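Local coordinates for protein muconate lactonizing enzyme (Corynebacterium glutamicum, PDB 3I4K) that belongs to the enolase superfamily, joining an alpha+beta N-terminal domain to a TIM-type barrel that binds a magnesium ion, at residues Leu6-Val11 with Arg84-Leu89; His35-Ser40 with Glu64-Met69; Pro59-Glu64 with Ala103-Ala108; Gly75-Val80 with Arg98-Ala103; Ala109-Met114 with Gly281-Lys286. All blocks are in the same frame, centred on the assembly; numbering follows the deposited sequence.

How the interactions relate
Interactions 1 to 4 hold together the N-terminal domain, and interaction 5 ties it to the barrel. Interactions 2 and 3 share E64, with centres about 9 Å apart: the first turn of helix 66-81 packs on the sheet through V66 and M69, while E64 just before it bonds the start of helix 104-121. Interaction 4, about 13 Å from interaction 3, shares A103 with it and joins the far end of helix 66-81 to the segment before helix 104-121. That same helix carries D111 of interaction 5, while V86 of interaction 1 packs on M114. Interaction 3 borders the metal site of D200, E226 and D251: the W61 side chain is about 5 Å from the magnesium ion.

Interaction 1. Residues Leu6-Val11 with Arg84-Leu89; sequences LTIQKV and RAVSEL
T7 and A85 form a lone beta bridge, their CA atoms 4.0 Å apart. The two segments cross steeply, but the bond pattern is that of a non-hydrogen-bonded antiparallel pair. Its firm bond runs from V86 N to L6 O at 3.2 Å, nearly straight at 167°, although the donor stands above the carbonyl plane. The companion bond, from I8 N to R84 O, is less certain because that oxygen is modelled too close to a neighbour. This bridge fastens the turn between helices 66-81 and 89-99 to the start of strand 8-25, an outer strand of the three-stranded antiparallel sheet in the enolase-type N-terminal domain. Next to the bridge, L6 and V86 cross at a slant, L6 CG meeting V86 CG1 at 3.6 Å; compact branched side chains suit this site, where V86 also packs on M114 of helix 104-121. L6 CD2 reaches S87 CB at 4.0 Å, and small S87 lies at the subunit boundary, against D128 of the second subunit. The turn is braced from within: R84 grips E88 side-on, NE and NH2 lying 3.1 and 3.0 Å from E88 OE1, while R84 NH1 pairs with D95.

Interaction 2. Residues His35-Ser40 with Glu64-Met69; sequences HILLVS and ESVETM
Just ahead of V66, which packs on H35 and L37, the hydroxyl oxygen S65 OG is held by two groups. It donates to E67 OE1 at 2.8 Å and accepts from T68 N at 3.3 Å, the latter N-H pointing almost straight at it (168°). Serine suits this N-cap: its short side chain folds back to meet an amide of the first turn that has no carbonyl of an earlier turn to bond. The other carboxylate oxygen of E67 is engaged by R374, so the helix start is also tied to the end of the modelled chain. Across the contact all is apolar. V66 presents its two methyls to different residues of the strand: CG1 lies 3.7 Å from H35 CB, and CG2 is 4.2 Å from L37 CB. H35 thus offers its methylene here, while its ring nitrogen ND1 bonds D17. L37 has CG anti to the backbone N (chi1 179°), which carries CD2 to 3.8 Å from the CB of M69, a selenomethionine; the two side chains lie alongside, pointing opposite ways. H35 and L37 point toward the helix and I36 between them points away, the alternation expected of a strand. Helix 66-81 here lies on one face of the three-stranded antiparallel sheet, as in the alpha+beta N-terminal domain of the enolase superfamily.

Interaction 3. Residues Pro59-Glu64 with Ala103-Ala108; sequences PWWGGE and ARYAKA. With ACY (acetic acid), chain I.
Both carboxylate oxygens of E64 receive backbone N-H groups at the start of helix 104-121: Y105 N bonds OE1 at 3.2 Å, and A106 N bonds OE2 at 3.1 Å. Each is met on its syn side, about 20° out of plane. The N-cap residue A103 has no side-chain acceptor, so a glutamate from another part of the chain serves the first turn, extended beyond CG (chi2 -174°) to reach it; the helix end would probably favour its negative charge. This joins the loop between strand 48-53 and helix 66-81 to the helical part of the N-terminal domain, beside the active-site end of the barrel. Beyond the carboxylate, Y105 turns an edge to W61 in an offset edge-to-face pair, planes at 79°. Its OH stands over the six-membered ring, 3.1 Å from W61 CZ3. At the indole's edge W61 NE1 donates at 2.8 Å to O of an acetic acid molecule, probably from the crystallisation liquor; K169 binds it too, and the broad ring packs on metal-site residue D251.

Interaction 4. Residues Gly75-Val80 with Arg98-Ala103; sequences GYLAPV and RVVARA
The projecting methyl CG2 of V100 settles between two neighbours on helix 66-81, with Y76 CB at 3.4 Å and L77 CD2 at 3.7 Å. Both side chains cross V100 at about a right angle, so one methyl branch fills the notch where they diverge. Y76 contributes chiefly its methylene, since the ring leads away from the contact. The CB of L77 starts off to the side, but CG lies beside the backbone N (chi1 -53°), and the CD2 branch, not the extended CD1, turns to V100. The neighbouring bump is V99, whose CG2 lies over the backbone at Y76 O, 3.7 Å away, and touches L77 CD2 more loosely at 4.3 Å. Here the helical part of the N-terminal domain closes on itself: the last residues of helix 89-99 and the connection to helix 104-121 lie along the end of helix 66-81, which is kinked around P79. L77 is wedged deeper, also packing on A106 and V110 of helix 104-121. Farther along, V80 and V99 meet tip to tip, CG2 to CG1 at 4.1 Å, two short branched side chains whose methyls just meet. Elsewhere on the connection, the carbonyls of V100 and R102 bond K107 NZ.

Interaction 5. Residues Ala109-Met114 with Gly281-Lys286; sequences AVDVAM and GLLESK
The carboxylate of D111 lies with one face against the start of helix 282-294. Over that face come G281 CA, 3.3 Å from D111 CG, and L282 N, whose bond to D111 OD1 is 2.8 Å long and nearly straight at 176°, though it arrives 60° out of the carboxylate plane. From the same side L283 N makes a weak bond to D111 OD2 at 3.5 Å. A water adds to this grip, donating to D111 OD2 at 2.9 Å and accepting from E284 N at 3.2 Å. Aspartate suits the place because CG, anti to the backbone N, brings a short acceptor group up to the first amides of the turn, which meet it over its face and whose N-H groups would probably stabilise its charge. Glycine at the N-cap, G281, lets the carboxylate come so near and takes up backbone angles that ask for that residue. Helix 104-121 of the N-terminal domain is thereby pinned to a helix of the enolase-type barrel, the one following strand 271-274; the two local axes approach to 9.8 Å at 104°. Beside the polar centre V112 CG2 rests 4.3 Å from L282 CG, an apolar pair in the buried interface. Within the turn, S285 OG donates to G281 O at 2.7 Å.

Interaction 1. Residues Leu6-Val11 with Arg84-Leu89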
# COMPACT_ATOMS: atom_id res chain seq x y z
N LEU A 6 1.83 21.76 -14.28
CA LEU A 6 1.17 20.47 -14.11
C LEU A 6 -0.06 20.73 -13.24
O LEU A 6 -0.71 19.80 -12.76
CB LEU A 6 2.13 19.50 -13.42
CG LEU A 6 1.96 17.99 -13.61
CD1 LEU A 6 1.97 17.64 -15.09
CD2 LEU A 6 3.10 17.28 -12.88
N THR A 7 -0.37 22.01 -13.06
CA THR A 7 -1.51 22.45 -12.27
C THR A 7 -2.85 21.97 -12.82
O THR A 7 -2.98 21.72 -14.02
CB THR A 7 -1.53 24.00 -12.19
OG1 THR A 7 -0.26 24.47 -11.72
CG2 THR A 7 -2.62 24.47 -11.25
N ILE A 8 -3.84 21.82 -11.94
CA ILE A 8 -5.18 21.40 -12.33
C ILE A 8 -6.02 22.65 -12.51
O ILE A 8 -6.32 23.35 -11.53
CB ILE A 8 -5.85 20.50 -11.25
CG1 ILE A 8 -5.26 19.09 -11.28
CG2 ILE A 8 -7.35 20.40 -11.50
CD1 ILE A 8 -3.81 19.04 -10.95
N GLN A 9 -6.41 22.93 -13.75
CA GLN A 9 -7.19 24.13 -14.05
C GLN A 9 -8.68 23.89 -13.88
O GLN A 9 -9.40 24.75 -13.37
CB GLN A 9 -6.94 24.59 -15.49
CG GLN A 9 -5.47 24.73 -15.87
CD GLN A 9 -4.72 25.72 -14.99
OE1 GLN A 9 -5.01 26.92 -14.99
NE2 GLN A 9 -3.74 25.22 -14.25
N LYS A 10 -9.14 22.72 -14.29
CA LYS A 10 -10.56 22.42 -14.22
C LYS A 10 -10.86 20.93 -14.11
O LYS A 10 -10.06 20.08 -14.52
CB LYS A 10 -11.23 23.01 -15.47
CG LYS A 10 -12.72 22.75 -15.63
CD LYS A 10 -13.25 23.33 -16.94
CE LYS A 10 -12.52 22.75 -18.15
NZ LYS A 10 -13.03 23.29 -19.45
N VAL A 11 -12.01 20.61 -13.53
CA VAL A 11 -12.47 19.24 -13.38
C VAL A 11 -13.95 19.21 -13.76
O VAL A 11 -14.75 19.94 -13.17
CB VAL A 11 -12.33 18.74 -11.93
CG1 VAL A 11 -10.87 18.44 -11.61
CG2 VAL A 11 -12.83 19.80 -10.99
N ARG A 84 -3.95 23.26 -7.88
CA ARG A 84 -2.89 22.43 -7.31
C ARG A 84 -2.29 21.51 -8.37
O ARG A 84 -2.96 21.15 -9.33
CB ARG A 84 -3.42 21.59 -6.15
CG ARG A 84 -3.95 22.43 -5.00
CD ARG A 84 -4.52 21.57 -3.89
NE ARG A 84 -3.50 20.77 -3.21
CZ ARG A 84 -3.74 20.00 -2.16
NH1 ARG A 84 -4.97 19.92 -1.67
NH2 ARG A 84 -2.76 19.31 -1.60
N ALA A 85 -1.03 21.13 -8.18
CA ALA A 85 -0.36 20.24 -9.13
C ALA A 85 -0.91 18.83 -8.97
O ALA A 85 -1.16 18.37 -7.86
CB ALA A 85 1.15 20.25 -8.88
N VAL A 86 -1.09 18.13 -10.09
CA VAL A 86 -1.62 16.77 -10.05
C VAL A 86 -0.59 15.86 -9.38
O VAL A 86 -0.92 14.74 -8.97
CB VAL A 86 -1.93 16.26 -11.48
CG1 VAL A 86 -0.64 15.91 -12.20
CG2 VAL A 86 -2.86 15.05 -11.42
N SER A 87 0.64 16.34 -9.28
CA SER A 87 1.72 15.58 -8.66
C SER A 87 1.59 15.62 -7.13
O SER A 87 2.46 15.13 -6.42
CB SER A 87 3.08 16.13 -9.10
OG SER A 87 3.30 17.45 -8.62
N GLU A 88 0.51 16.23 -6.65
CA GLU A 88 0.23 16.30 -5.21
C GLU A 88 -0.86 15.28 -4.91
O GLU A 88 -1.49 15.32 -3.85
CB GLU A 88 -0.29 17.68 -4.82
CG GLU A 88 0.76 18.77 -4.75
CD GLU A 88 0.15 20.12 -4.43
OE1 GLU A 88 -0.47 20.25 -3.35
OE2 GLU A 88 0.30 21.04 -5.25
N LEU A 89 -1.09 14.39 -5.87
CA LEU A 89 -2.10 13.36 -5.78
C LEU A 89 -2.39 12.89 -4.35
O LEU A 89 -3.46 13.18 -3.80
CB LEU A 89 -1.68 12.18 -6.68
CG LEU A 89 -2.55 10.95 -6.95
CD1 LEU A 89 -3.92 11.06 -6.29
CD2 LEU A 89 -2.68 10.79 -8.44

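Interaction 2. Residues His35-Ser40 with Glu64-Met69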
# COMPACT_ATOMS: atom_id res chain seq x y z
N HIS A 35 -24.95 3.45 -15.83
CA HIS A 35 -24.84 4.89 -15.62
C HIS A 35 -23.41 5.13 -15.15
O HIS A 35 -22.95 4.55 -14.17
CB HIS A 35 -25.84 5.34 -14.55
CG HIS A 35 -27.20 4.74 -14.73
ND1 HIS A 35 -27.95 4.93 -15.87
CD2 HIS A 35 -27.91 3.90 -13.94
CE1 HIS A 35 -29.07 4.24 -15.77
NE2 HIS A 35 -29.07 3.61 -14.61
N ILE A 36 -22.72 6.01 -15.86
CA ILE A 36 -21.34 6.30 -15.55
C ILE A 36 -21.09 7.78 -15.39
O ILE A 36 -21.48 8.59 -16.24
CB ILE A 36 -20.45 5.74 -16.68
CG1 ILE A 36 -20.75 4.25 -16.86
CG2 ILE A 36 -18.98 5.99 -16.36
CD1 ILE A 36 -20.08 3.62 -18.05
N LEU A 37 -20.44 8.15 -14.29
CA LEU A 37 -20.10 9.55 -14.08
C LEU A 37 -18.67 9.69 -14.60
O LEU A 37 -17.72 9.39 -13.88
CB LEU A 37 -20.12 9.93 -12.61
CG LEU A 37 -19.71 11.40 -12.43
CD1 LEU A 37 -20.85 12.29 -12.93
CD2 LEU A 37 -19.39 11.71 -10.97
N LEU A 38 -18.53 10.12 -15.85
CA LEU A 38 -17.21 10.30 -16.43
C LEU A 38 -16.64 11.61 -15.92
O LEU A 38 -17.13 12.68 -16.25
CB LEU A 38 -17.30 10.32 -17.96
CG LEU A 38 -15.99 10.38 -18.75
CD1 LEU A 38 -15.17 9.11 -18.54
CD2 LEU A 38 -16.31 10.55 -20.23
N VAL A 39 -15.61 11.52 -15.08
CA VAL A 39 -14.99 12.70 -14.51
C VAL A 39 -13.67 12.96 -15.22
O VAL A 39 -12.93 12.03 -15.53
CB VAL A 39 -14.74 12.51 -12.99
CG1 VAL A 39 -14.13 13.77 -12.39
CG2 VAL A 39 -16.04 12.18 -12.28
N SER A 40 -13.38 14.23 -15.49
CA SER A 40 -12.14 14.58 -16.17
C SER A 40 -11.38 15.66 -15.44
O SER A 40 -11.97 16.61 -14.92
CB SER A 40 -12.42 15.05 -17.60
OG SER A 40 -13.23 16.21 -17.60
N GLU A 64 -24.77 5.00 -3.16
CA GLU A 64 -24.24 6.06 -4.01
C GLU A 64 -24.73 5.85 -5.42
O GLU A 64 -24.92 4.71 -5.85
CB GLU A 64 -22.71 6.05 -4.01
CG GLU A 64 -22.10 6.77 -2.83
CD GLU A 64 -20.60 6.86 -2.96
OE1 GLU A 64 -19.89 6.00 -2.38
OE2 GLU A 64 -20.15 7.81 -3.65
N SER A 65 -24.95 6.94 -6.14
CA SER A 65 -25.40 6.85 -7.52
C SER A 65 -24.76 7.95 -8.35
O SER A 65 -24.22 8.93 -7.82
CB SER A 65 -26.92 6.97 -7.61
OG SER A 65 -27.33 8.29 -7.32
N VAL A 66 -24.83 7.78 -9.66
CA VAL A 66 -24.27 8.76 -10.57
C VAL A 66 -24.72 10.17 -10.16
O VAL A 66 -23.92 11.10 -10.17
CB VAL A 66 -24.69 8.44 -12.03
CG1 VAL A 66 -26.19 8.16 -12.11
CG2 VAL A 66 -24.32 9.58 -12.93
N GLU A 67 -25.99 10.32 -9.77
CA GLU A 67 -26.51 11.62 -9.34
C GLU A 67 -25.81 12.07 -8.05
O GLU A 67 -25.37 13.22 -7.93
CB GLU A 67 -28.02 11.57 -9.08
CG GLU A 67 -28.91 11.23 -10.27
CD GLU A 67 -28.99 9.75 -10.54
OE1 GLU A 67 -28.88 8.98 -9.57
OE2 GLU A 67 -29.18 9.36 -11.72
N THR A 68 -25.73 11.15 -7.10
CA THR A 68 -25.10 11.40 -5.81
C THR A 68 -23.63 11.75 -5.97
O THR A 68 -23.12 12.63 -5.29
CB THR A 68 -25.22 10.15 -4.91
OG1 THR A 68 -26.32 10.33 -4.01
CG2 THR A 68 -23.94 9.89 -4.14
N MSE A 69 -22.96 11.06 -6.88
CA MSE A 69 -21.54 11.30 -7.09
C MSE A 69 -21.25 12.63 -7.78
O MSE A 69 -20.24 13.29 -7.49
CB MSE A 69 -20.93 10.14 -7.87
CG MSE A 69 -20.91 8.84 -7.07
SE MSE A 69 -20.18 7.32 -8.03
CE MSE A 69 -21.79 6.62 -8.82

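Interaction 3. Residues Pro59-Glu64 with Ala103-Ala108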
# COMPACT_ATOMS: atom_id res chain seq x y z
N PRO A 59 -28.20 2.99 -6.87
CA PRO A 59 -27.91 3.11 -5.44
C PRO A 59 -28.35 1.92 -4.59
O PRO A 59 -28.13 1.92 -3.38
CB PRO A 59 -28.61 4.41 -5.06
CG PRO A 59 -29.80 4.42 -5.98
CD PRO A 59 -29.20 4.00 -7.29
N TRP A 60 -28.94 0.90 -5.21
CA TRP A 60 -29.38 -0.28 -4.46
C TRP A 60 -28.17 -1.04 -3.93
O TRP A 60 -28.25 -1.73 -2.91
CB TRP A 60 -30.19 -1.22 -5.36
CG TRP A 60 -29.35 -1.83 -6.46
CD1 TRP A 60 -29.07 -1.27 -7.68
CD2 TRP A 60 -28.58 -3.04 -6.39
NE1 TRP A 60 -28.17 -2.05 -8.37
CE2 TRP A 60 -27.85 -3.14 -7.59
CE3 TRP A 60 -28.42 -4.04 -5.41
CZ2 TRP A 60 -26.98 -4.21 -7.86
CZ3 TRP A 60 -27.56 -5.09 -5.67
CH2 TRP A 60 -26.85 -5.17 -6.88
N TRP A 61 -27.04 -0.92 -4.62
CA TRP A 61 -25.83 -1.63 -4.21
C TRP A 61 -25.25 -1.09 -2.90
O TRP A 61 -25.04 -1.84 -1.96
CB TRP A 61 -24.77 -1.57 -5.32
CG TRP A 61 -23.69 -2.61 -5.17
CD1 TRP A 61 -23.63 -3.82 -5.80
CD2 TRP A 61 -22.56 -2.55 -4.30
NE1 TRP A 61 -22.52 -4.52 -5.37
CE2 TRP A 61 -21.85 -3.77 -4.45
CE3 TRP A 61 -22.07 -1.60 -3.40
CZ2 TRP A 61 -20.67 -4.05 -3.74
CZ3 TRP A 61 -20.90 -1.88 -2.69
CH2 TRP A 61 -20.22 -3.10 -2.87
N GLY A 62 -25.01 0.22 -2.83
CA GLY A 62 -24.43 0.78 -1.63
C GLY A 62 -24.84 2.17 -1.20
O GLY A 62 -24.26 2.71 -0.25
N GLY A 63 -25.81 2.77 -1.88
CA GLY A 63 -26.24 4.10 -1.47
C GLY A 63 -25.72 5.27 -2.28
O GLY A 63 -26.17 6.41 -2.10
N GLU A 64 -24.77 5.00 -3.16
CA GLU A 64 -24.24 6.06 -4.01
C GLU A 64 -24.73 5.85 -5.42
O GLU A 64 -24.92 4.71 -5.85
CB GLU A 64 -22.71 6.05 -4.01
CG GLU A 64 -22.10 6.77 -2.83
CD GLU A 64 -20.60 6.86 -2.96
OE1 GLU A 64 -19.89 6.00 -2.38
OE2 GLU A 64 -20.15 7.81 -3.65
N ALA A 103 -18.27 8.25 1.02
CA ALA A 103 -18.50 8.51 -0.40
C ALA A 103 -17.29 8.07 -1.23
O ALA A 103 -16.82 8.82 -2.10
CB ALA A 103 -18.78 10.00 -0.62
N ARG A 104 -16.80 6.86 -0.98
CA ARG A 104 -15.64 6.34 -1.70
C ARG A 104 -15.83 6.27 -3.22
O ARG A 104 -14.92 6.60 -3.97
CB ARG A 104 -15.26 4.96 -1.17
CG ARG A 104 -14.85 4.93 0.30
CD ARG A 104 -13.64 5.82 0.58
NE ARG A 104 -12.98 5.44 1.83
CZ ARG A 104 -11.89 6.02 2.32
NH1 ARG A 104 -11.31 7.03 1.67
NH2 ARG A 104 -11.35 5.57 3.45
N TYR A 105 -17.00 5.82 -3.67
CA TYR A 105 -17.23 5.72 -5.10
C TYR A 105 -17.01 7.05 -5.82
O TYR A 105 -16.39 7.09 -6.88
CB TYR A 105 -18.64 5.19 -5.37
CG TYR A 105 -18.78 3.69 -5.21
CD1 TYR A 105 -18.39 2.82 -6.24
CD2 TYR A 105 -19.30 3.13 -4.05
CE1 TYR A 105 -18.52 1.44 -6.10
CE2 TYR A 105 -19.43 1.74 -3.91
CZ TYR A 105 -19.05 0.91 -4.94
OH TYR A 105 -19.20 -0.46 -4.81
N ALA A 106 -17.50 8.14 -5.23
CA ALA A 106 -17.33 9.46 -5.83
C ALA A 106 -15.85 9.83 -5.88
O ALA A 106 -15.35 10.32 -6.90
CB ALA A 106 -18.10 10.50 -5.03
N LYS A 107 -15.16 9.58 -4.77
CA LYS A 107 -13.74 9.88 -4.66
C LYS A 107 -12.87 9.08 -5.63
O LYS A 107 -11.89 9.59 -6.15
CB LYS A 107 -13.27 9.63 -3.21
CG LYS A 107 -13.91 10.57 -2.19
CD LYS A 107 -13.62 10.13 -0.75
CE LYS A 107 -14.13 11.15 0.26
NZ LYS A 107 -14.07 10.63 1.66
N ALA A 108 -13.24 7.83 -5.87
CA ALA A 108 -12.46 6.99 -6.78
C ALA A 108 -12.31 7.63 -8.16
O ALA A 108 -11.26 7.52 -8.80
CB ALA A 108 -13.11 5.62 -6.91
C ACY I . -21.04 -6.95 -7.79
O ACY I . -21.69 -6.85 -6.77
OXT ACY I . -20.07 -7.87 -7.88
CH3 ACY I . -21.31 -6.06 -8.97

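Interaction 4. Residues Gly75-Val80 with Arg98-Ala103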
# COMPACT_ATOMS: atom_id res chain seq x y z
N GLY A 75 -19.82 19.78 -6.37
CA GLY A 75 -19.90 20.71 -5.25
C GLY A 75 -18.94 20.63 -4.08
O GLY A 75 -18.82 21.60 -3.34
N TYR A 76 -18.25 19.50 -3.89
CA TYR A 76 -17.35 19.40 -2.75
C TYR A 76 -15.93 18.90 -3.02
O TYR A 76 -14.97 19.47 -2.50
CB TYR A 76 -17.98 18.51 -1.67
CG TYR A 76 -19.36 18.96 -1.24
CD1 TYR A 76 -20.49 18.56 -1.95
CD2 TYR A 76 -19.53 19.80 -0.14
CE1 TYR A 76 -21.76 18.99 -1.56
CE2 TYR A 76 -20.79 20.24 0.24
CZ TYR A 76 -21.90 19.83 -0.48
OH TYR A 76 -23.14 20.27 -0.10
N LEU A 77 -15.79 17.84 -3.80
CA LEU A 77 -14.48 17.28 -4.09
C LEU A 77 -13.63 18.08 -5.08
O LEU A 77 -12.51 18.48 -4.78
CB LEU A 77 -14.63 15.84 -4.61
CG LEU A 77 -15.45 14.87 -3.75
CD1 LEU A 77 -15.45 13.51 -4.40
CD2 LEU A 77 -14.87 14.80 -2.34
N ALA A 78 -14.18 18.29 -6.27
CA ALA A 78 -13.48 19.02 -7.33
C ALA A 78 -12.81 20.31 -6.89
O ALA A 78 -11.62 20.52 -7.11
CB ALA A 78 -14.45 19.30 -8.46
N PRO A 79 -13.57 21.20 -6.23
CA PRO A 79 -13.00 22.47 -5.77
C PRO A 79 -11.73 22.36 -4.93
O PRO A 79 -11.05 23.36 -4.70
CB PRO A 79 -14.15 23.11 -5.00
CG PRO A 79 -14.93 21.93 -4.51
CD PRO A 79 -14.94 21.04 -5.73
N VAL A 80 -11.42 21.15 -4.47
CA VAL A 80 -10.22 20.97 -3.66
C VAL A 80 -9.00 20.85 -4.55
O VAL A 80 -7.92 21.32 -4.21
CB VAL A 80 -10.32 19.70 -2.75
CG1 VAL A 80 -9.05 19.56 -1.91
CG2 VAL A 80 -11.54 19.81 -1.82
N ARG A 98 -11.31 15.95 4.47
CA ARG A 98 -11.72 17.09 5.28
C ARG A 98 -13.04 17.71 4.85
O ARG A 98 -13.71 18.37 5.64
CB ARG A 98 -10.62 18.16 5.29
CG ARG A 98 -9.29 17.69 5.89
CD ARG A 98 -8.23 18.79 5.83
NE ARG A 98 -8.58 19.95 6.65
CZ ARG A 98 -8.52 19.99 7.98
NH1 ARG A 98 -8.11 18.92 8.67
NH2 ARG A 98 -8.87 21.09 8.63
N VAL A 99 -13.43 17.48 3.59
CA VAL A 99 -14.67 18.06 3.07
C VAL A 99 -15.81 17.05 2.88
O VAL A 99 -16.99 17.43 2.93
CB VAL A 99 -14.43 18.77 1.72
CG1 VAL A 99 -13.30 19.77 1.87
CG2 VAL A 99 -14.11 17.77 0.63
N VAL A 100 -15.46 15.79 2.66
CA VAL A 100 -16.46 14.74 2.47
C VAL A 100 -16.00 13.41 3.07
O VAL A 100 -15.01 12.83 2.64
CB VAL A 100 -16.76 14.51 0.97
CG1 VAL A 100 -17.81 13.42 0.82
CG2 VAL A 100 -17.24 15.80 0.32
N ALA A 101 -16.73 12.93 4.07
CA ALA A 101 -16.41 11.66 4.70
C ALA A 101 -17.06 10.58 3.84
O ALA A 101 -18.04 10.84 3.15
CB ALA A 101 -16.96 11.62 6.11
N ARG A 102 -16.48 9.38 3.86
CA ARG A 102 -16.98 8.24 3.09
C ARG A 102 -17.12 8.57 1.60
O ARG A 102 -16.18 9.09 1.00
CB ARG A 102 -18.32 7.78 3.67
CG ARG A 102 -18.26 7.61 5.19
CD ARG A 102 -19.42 6.83 5.78
NE ARG A 102 -19.28 6.80 7.24
CZ ARG A 102 -19.84 5.91 8.05
NH1 ARG A 102 -20.61 4.94 7.55
NH2 ARG A 102 -19.64 5.99 9.35
N ALA A 103 -18.27 8.25 1.02
CA ALA A 103 -18.50 8.51 -0.40
C ALA A 103 -17.29 8.07 -1.23
O ALA A 103 -16.82 8.82 -2.10
CB ALA A 103 -18.78 10.00 -0.62

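Interaction 5. Residues Ala109-Met114 with Gly281-Lys286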
# COMPACT_ATOMS: atom_id res chain seq x y z
N ALA A 109 -13.35 8.31 -8.63
CA ALA A 109 -13.29 8.95 -9.93
C ALA A 109 -12.23 10.04 -9.92
O ALA A 109 -11.41 10.13 -10.83
CB ALA A 109 -14.64 9.54 -10.31
N VAL A 110 -12.23 10.86 -8.87
CA VAL A 110 -11.26 11.94 -8.76
C VAL A 110 -9.84 11.37 -8.74
O VAL A 110 -8.92 11.88 -9.39
CB VAL A 110 -11.48 12.78 -7.49
CG1 VAL A 110 -10.46 13.91 -7.42
CG2 VAL A 110 -12.89 13.35 -7.48
N ASP A 111 -9.66 10.29 -7.98
CA ASP A 111 -8.37 9.63 -7.88
C ASP A 111 -7.88 9.14 -9.25
O ASP A 111 -6.78 9.46 -9.67
CB ASP A 111 -8.47 8.45 -6.89
CG ASP A 111 -7.23 7.57 -6.87
OD1 ASP A 111 -6.97 6.89 -7.89
OD2 ASP A 111 -6.52 7.55 -5.84
N VAL A 112 -8.71 8.36 -9.94
CA VAL A 112 -8.34 7.83 -11.25
C VAL A 112 -8.08 8.92 -12.28
O VAL A 112 -7.14 8.81 -13.07
CB VAL A 112 -9.41 6.87 -11.79
CG1 VAL A 112 -9.10 6.49 -13.23
CG2 VAL A 112 -9.46 5.62 -10.92
N ALA A 113 -8.90 9.97 -12.28
CA ALA A 113 -8.73 11.07 -13.22
C ALA A 113 -7.36 11.71 -13.00
O ALA A 113 -6.66 12.03 -13.95
CB ALA A 113 -9.83 12.11 -13.03
N MSE A 114 -6.98 11.89 -11.74
CA MSE A 114 -5.69 12.48 -11.41
C MSE A 114 -4.52 11.59 -11.83
O MSE A 114 -3.50 12.08 -12.30
CB MSE A 114 -5.61 12.79 -9.92
CG MSE A 114 -6.45 13.99 -9.54
SE MSE A 114 -5.94 14.74 -7.85
CE MSE A 114 -4.05 14.97 -8.19
N GLY A 281 -10.47 4.80 -5.11
CA GLY A 281 -9.23 5.14 -5.79
C GLY A 281 -8.17 4.07 -5.88
O GLY A 281 -8.27 2.99 -5.28
N LEU A 282 -7.13 4.37 -6.65
CA LEU A 282 -6.03 3.44 -6.83
C LEU A 282 -5.15 3.43 -5.57
O LEU A 282 -4.56 2.40 -5.23
CB LEU A 282 -5.21 3.84 -8.06
CG LEU A 282 -5.96 3.69 -9.39
CD1 LEU A 282 -5.31 4.57 -10.45
CD2 LEU A 282 -5.95 2.22 -9.82
N LEU A 283 -5.06 4.55 -4.86
CA LEU A 283 -4.25 4.58 -3.65
C LEU A 283 -4.91 3.69 -2.59
O LEU A 283 -4.25 2.82 -2.01
CB LEU A 283 -4.09 6.02 -3.10
CG LEU A 283 -3.42 7.06 -4.00
CD1 LEU A 283 -3.22 8.36 -3.22
CD2 LEU A 283 -2.09 6.56 -4.52
N GLU A 284 -6.20 3.89 -2.35
CA GLU A 284 -6.92 3.09 -1.37
C GLU A 284 -6.88 1.62 -1.73
O GLU A 284 -6.70 0.77 -0.86
CB GLU A 284 -8.37 3.55 -1.25
CG GLU A 284 -8.52 4.89 -0.55
CD GLU A 284 -7.90 4.89 0.84
OE1 GLU A 284 -8.34 4.08 1.68
OE2 GLU A 284 -6.98 5.69 1.09
N SER A 285 -7.03 1.32 -3.02
CA SER A 285 -6.99 -0.05 -3.50
C SER A 285 -5.67 -0.74 -3.14
O SER A 285 -5.64 -1.94 -2.87
CB SER A 285 -7.20 -0.10 -5.01
OG SER A 285 -8.51 0.29 -5.38
N LYS A 286 -4.56 0.00 -3.16
CA LYS A 286 -3.27 -0.58 -2.79
C LYS A 286 -3.30 -1.00 -1.32
O LYS A 286 -2.70 -2.01 -0.93
CB LYS A 286 -2.12 0.42 -2.99
CG LYS A 286 -1.57 0.51 -4.40
CD LYS A 286 -1.01 -0.82 -4.88
CE LYS A 286 -0.30 -0.67 -6.21
NZ LYS A 286 0.24 -1.97 -6.67
O HOH W 1 -7.59 6.57 -3.28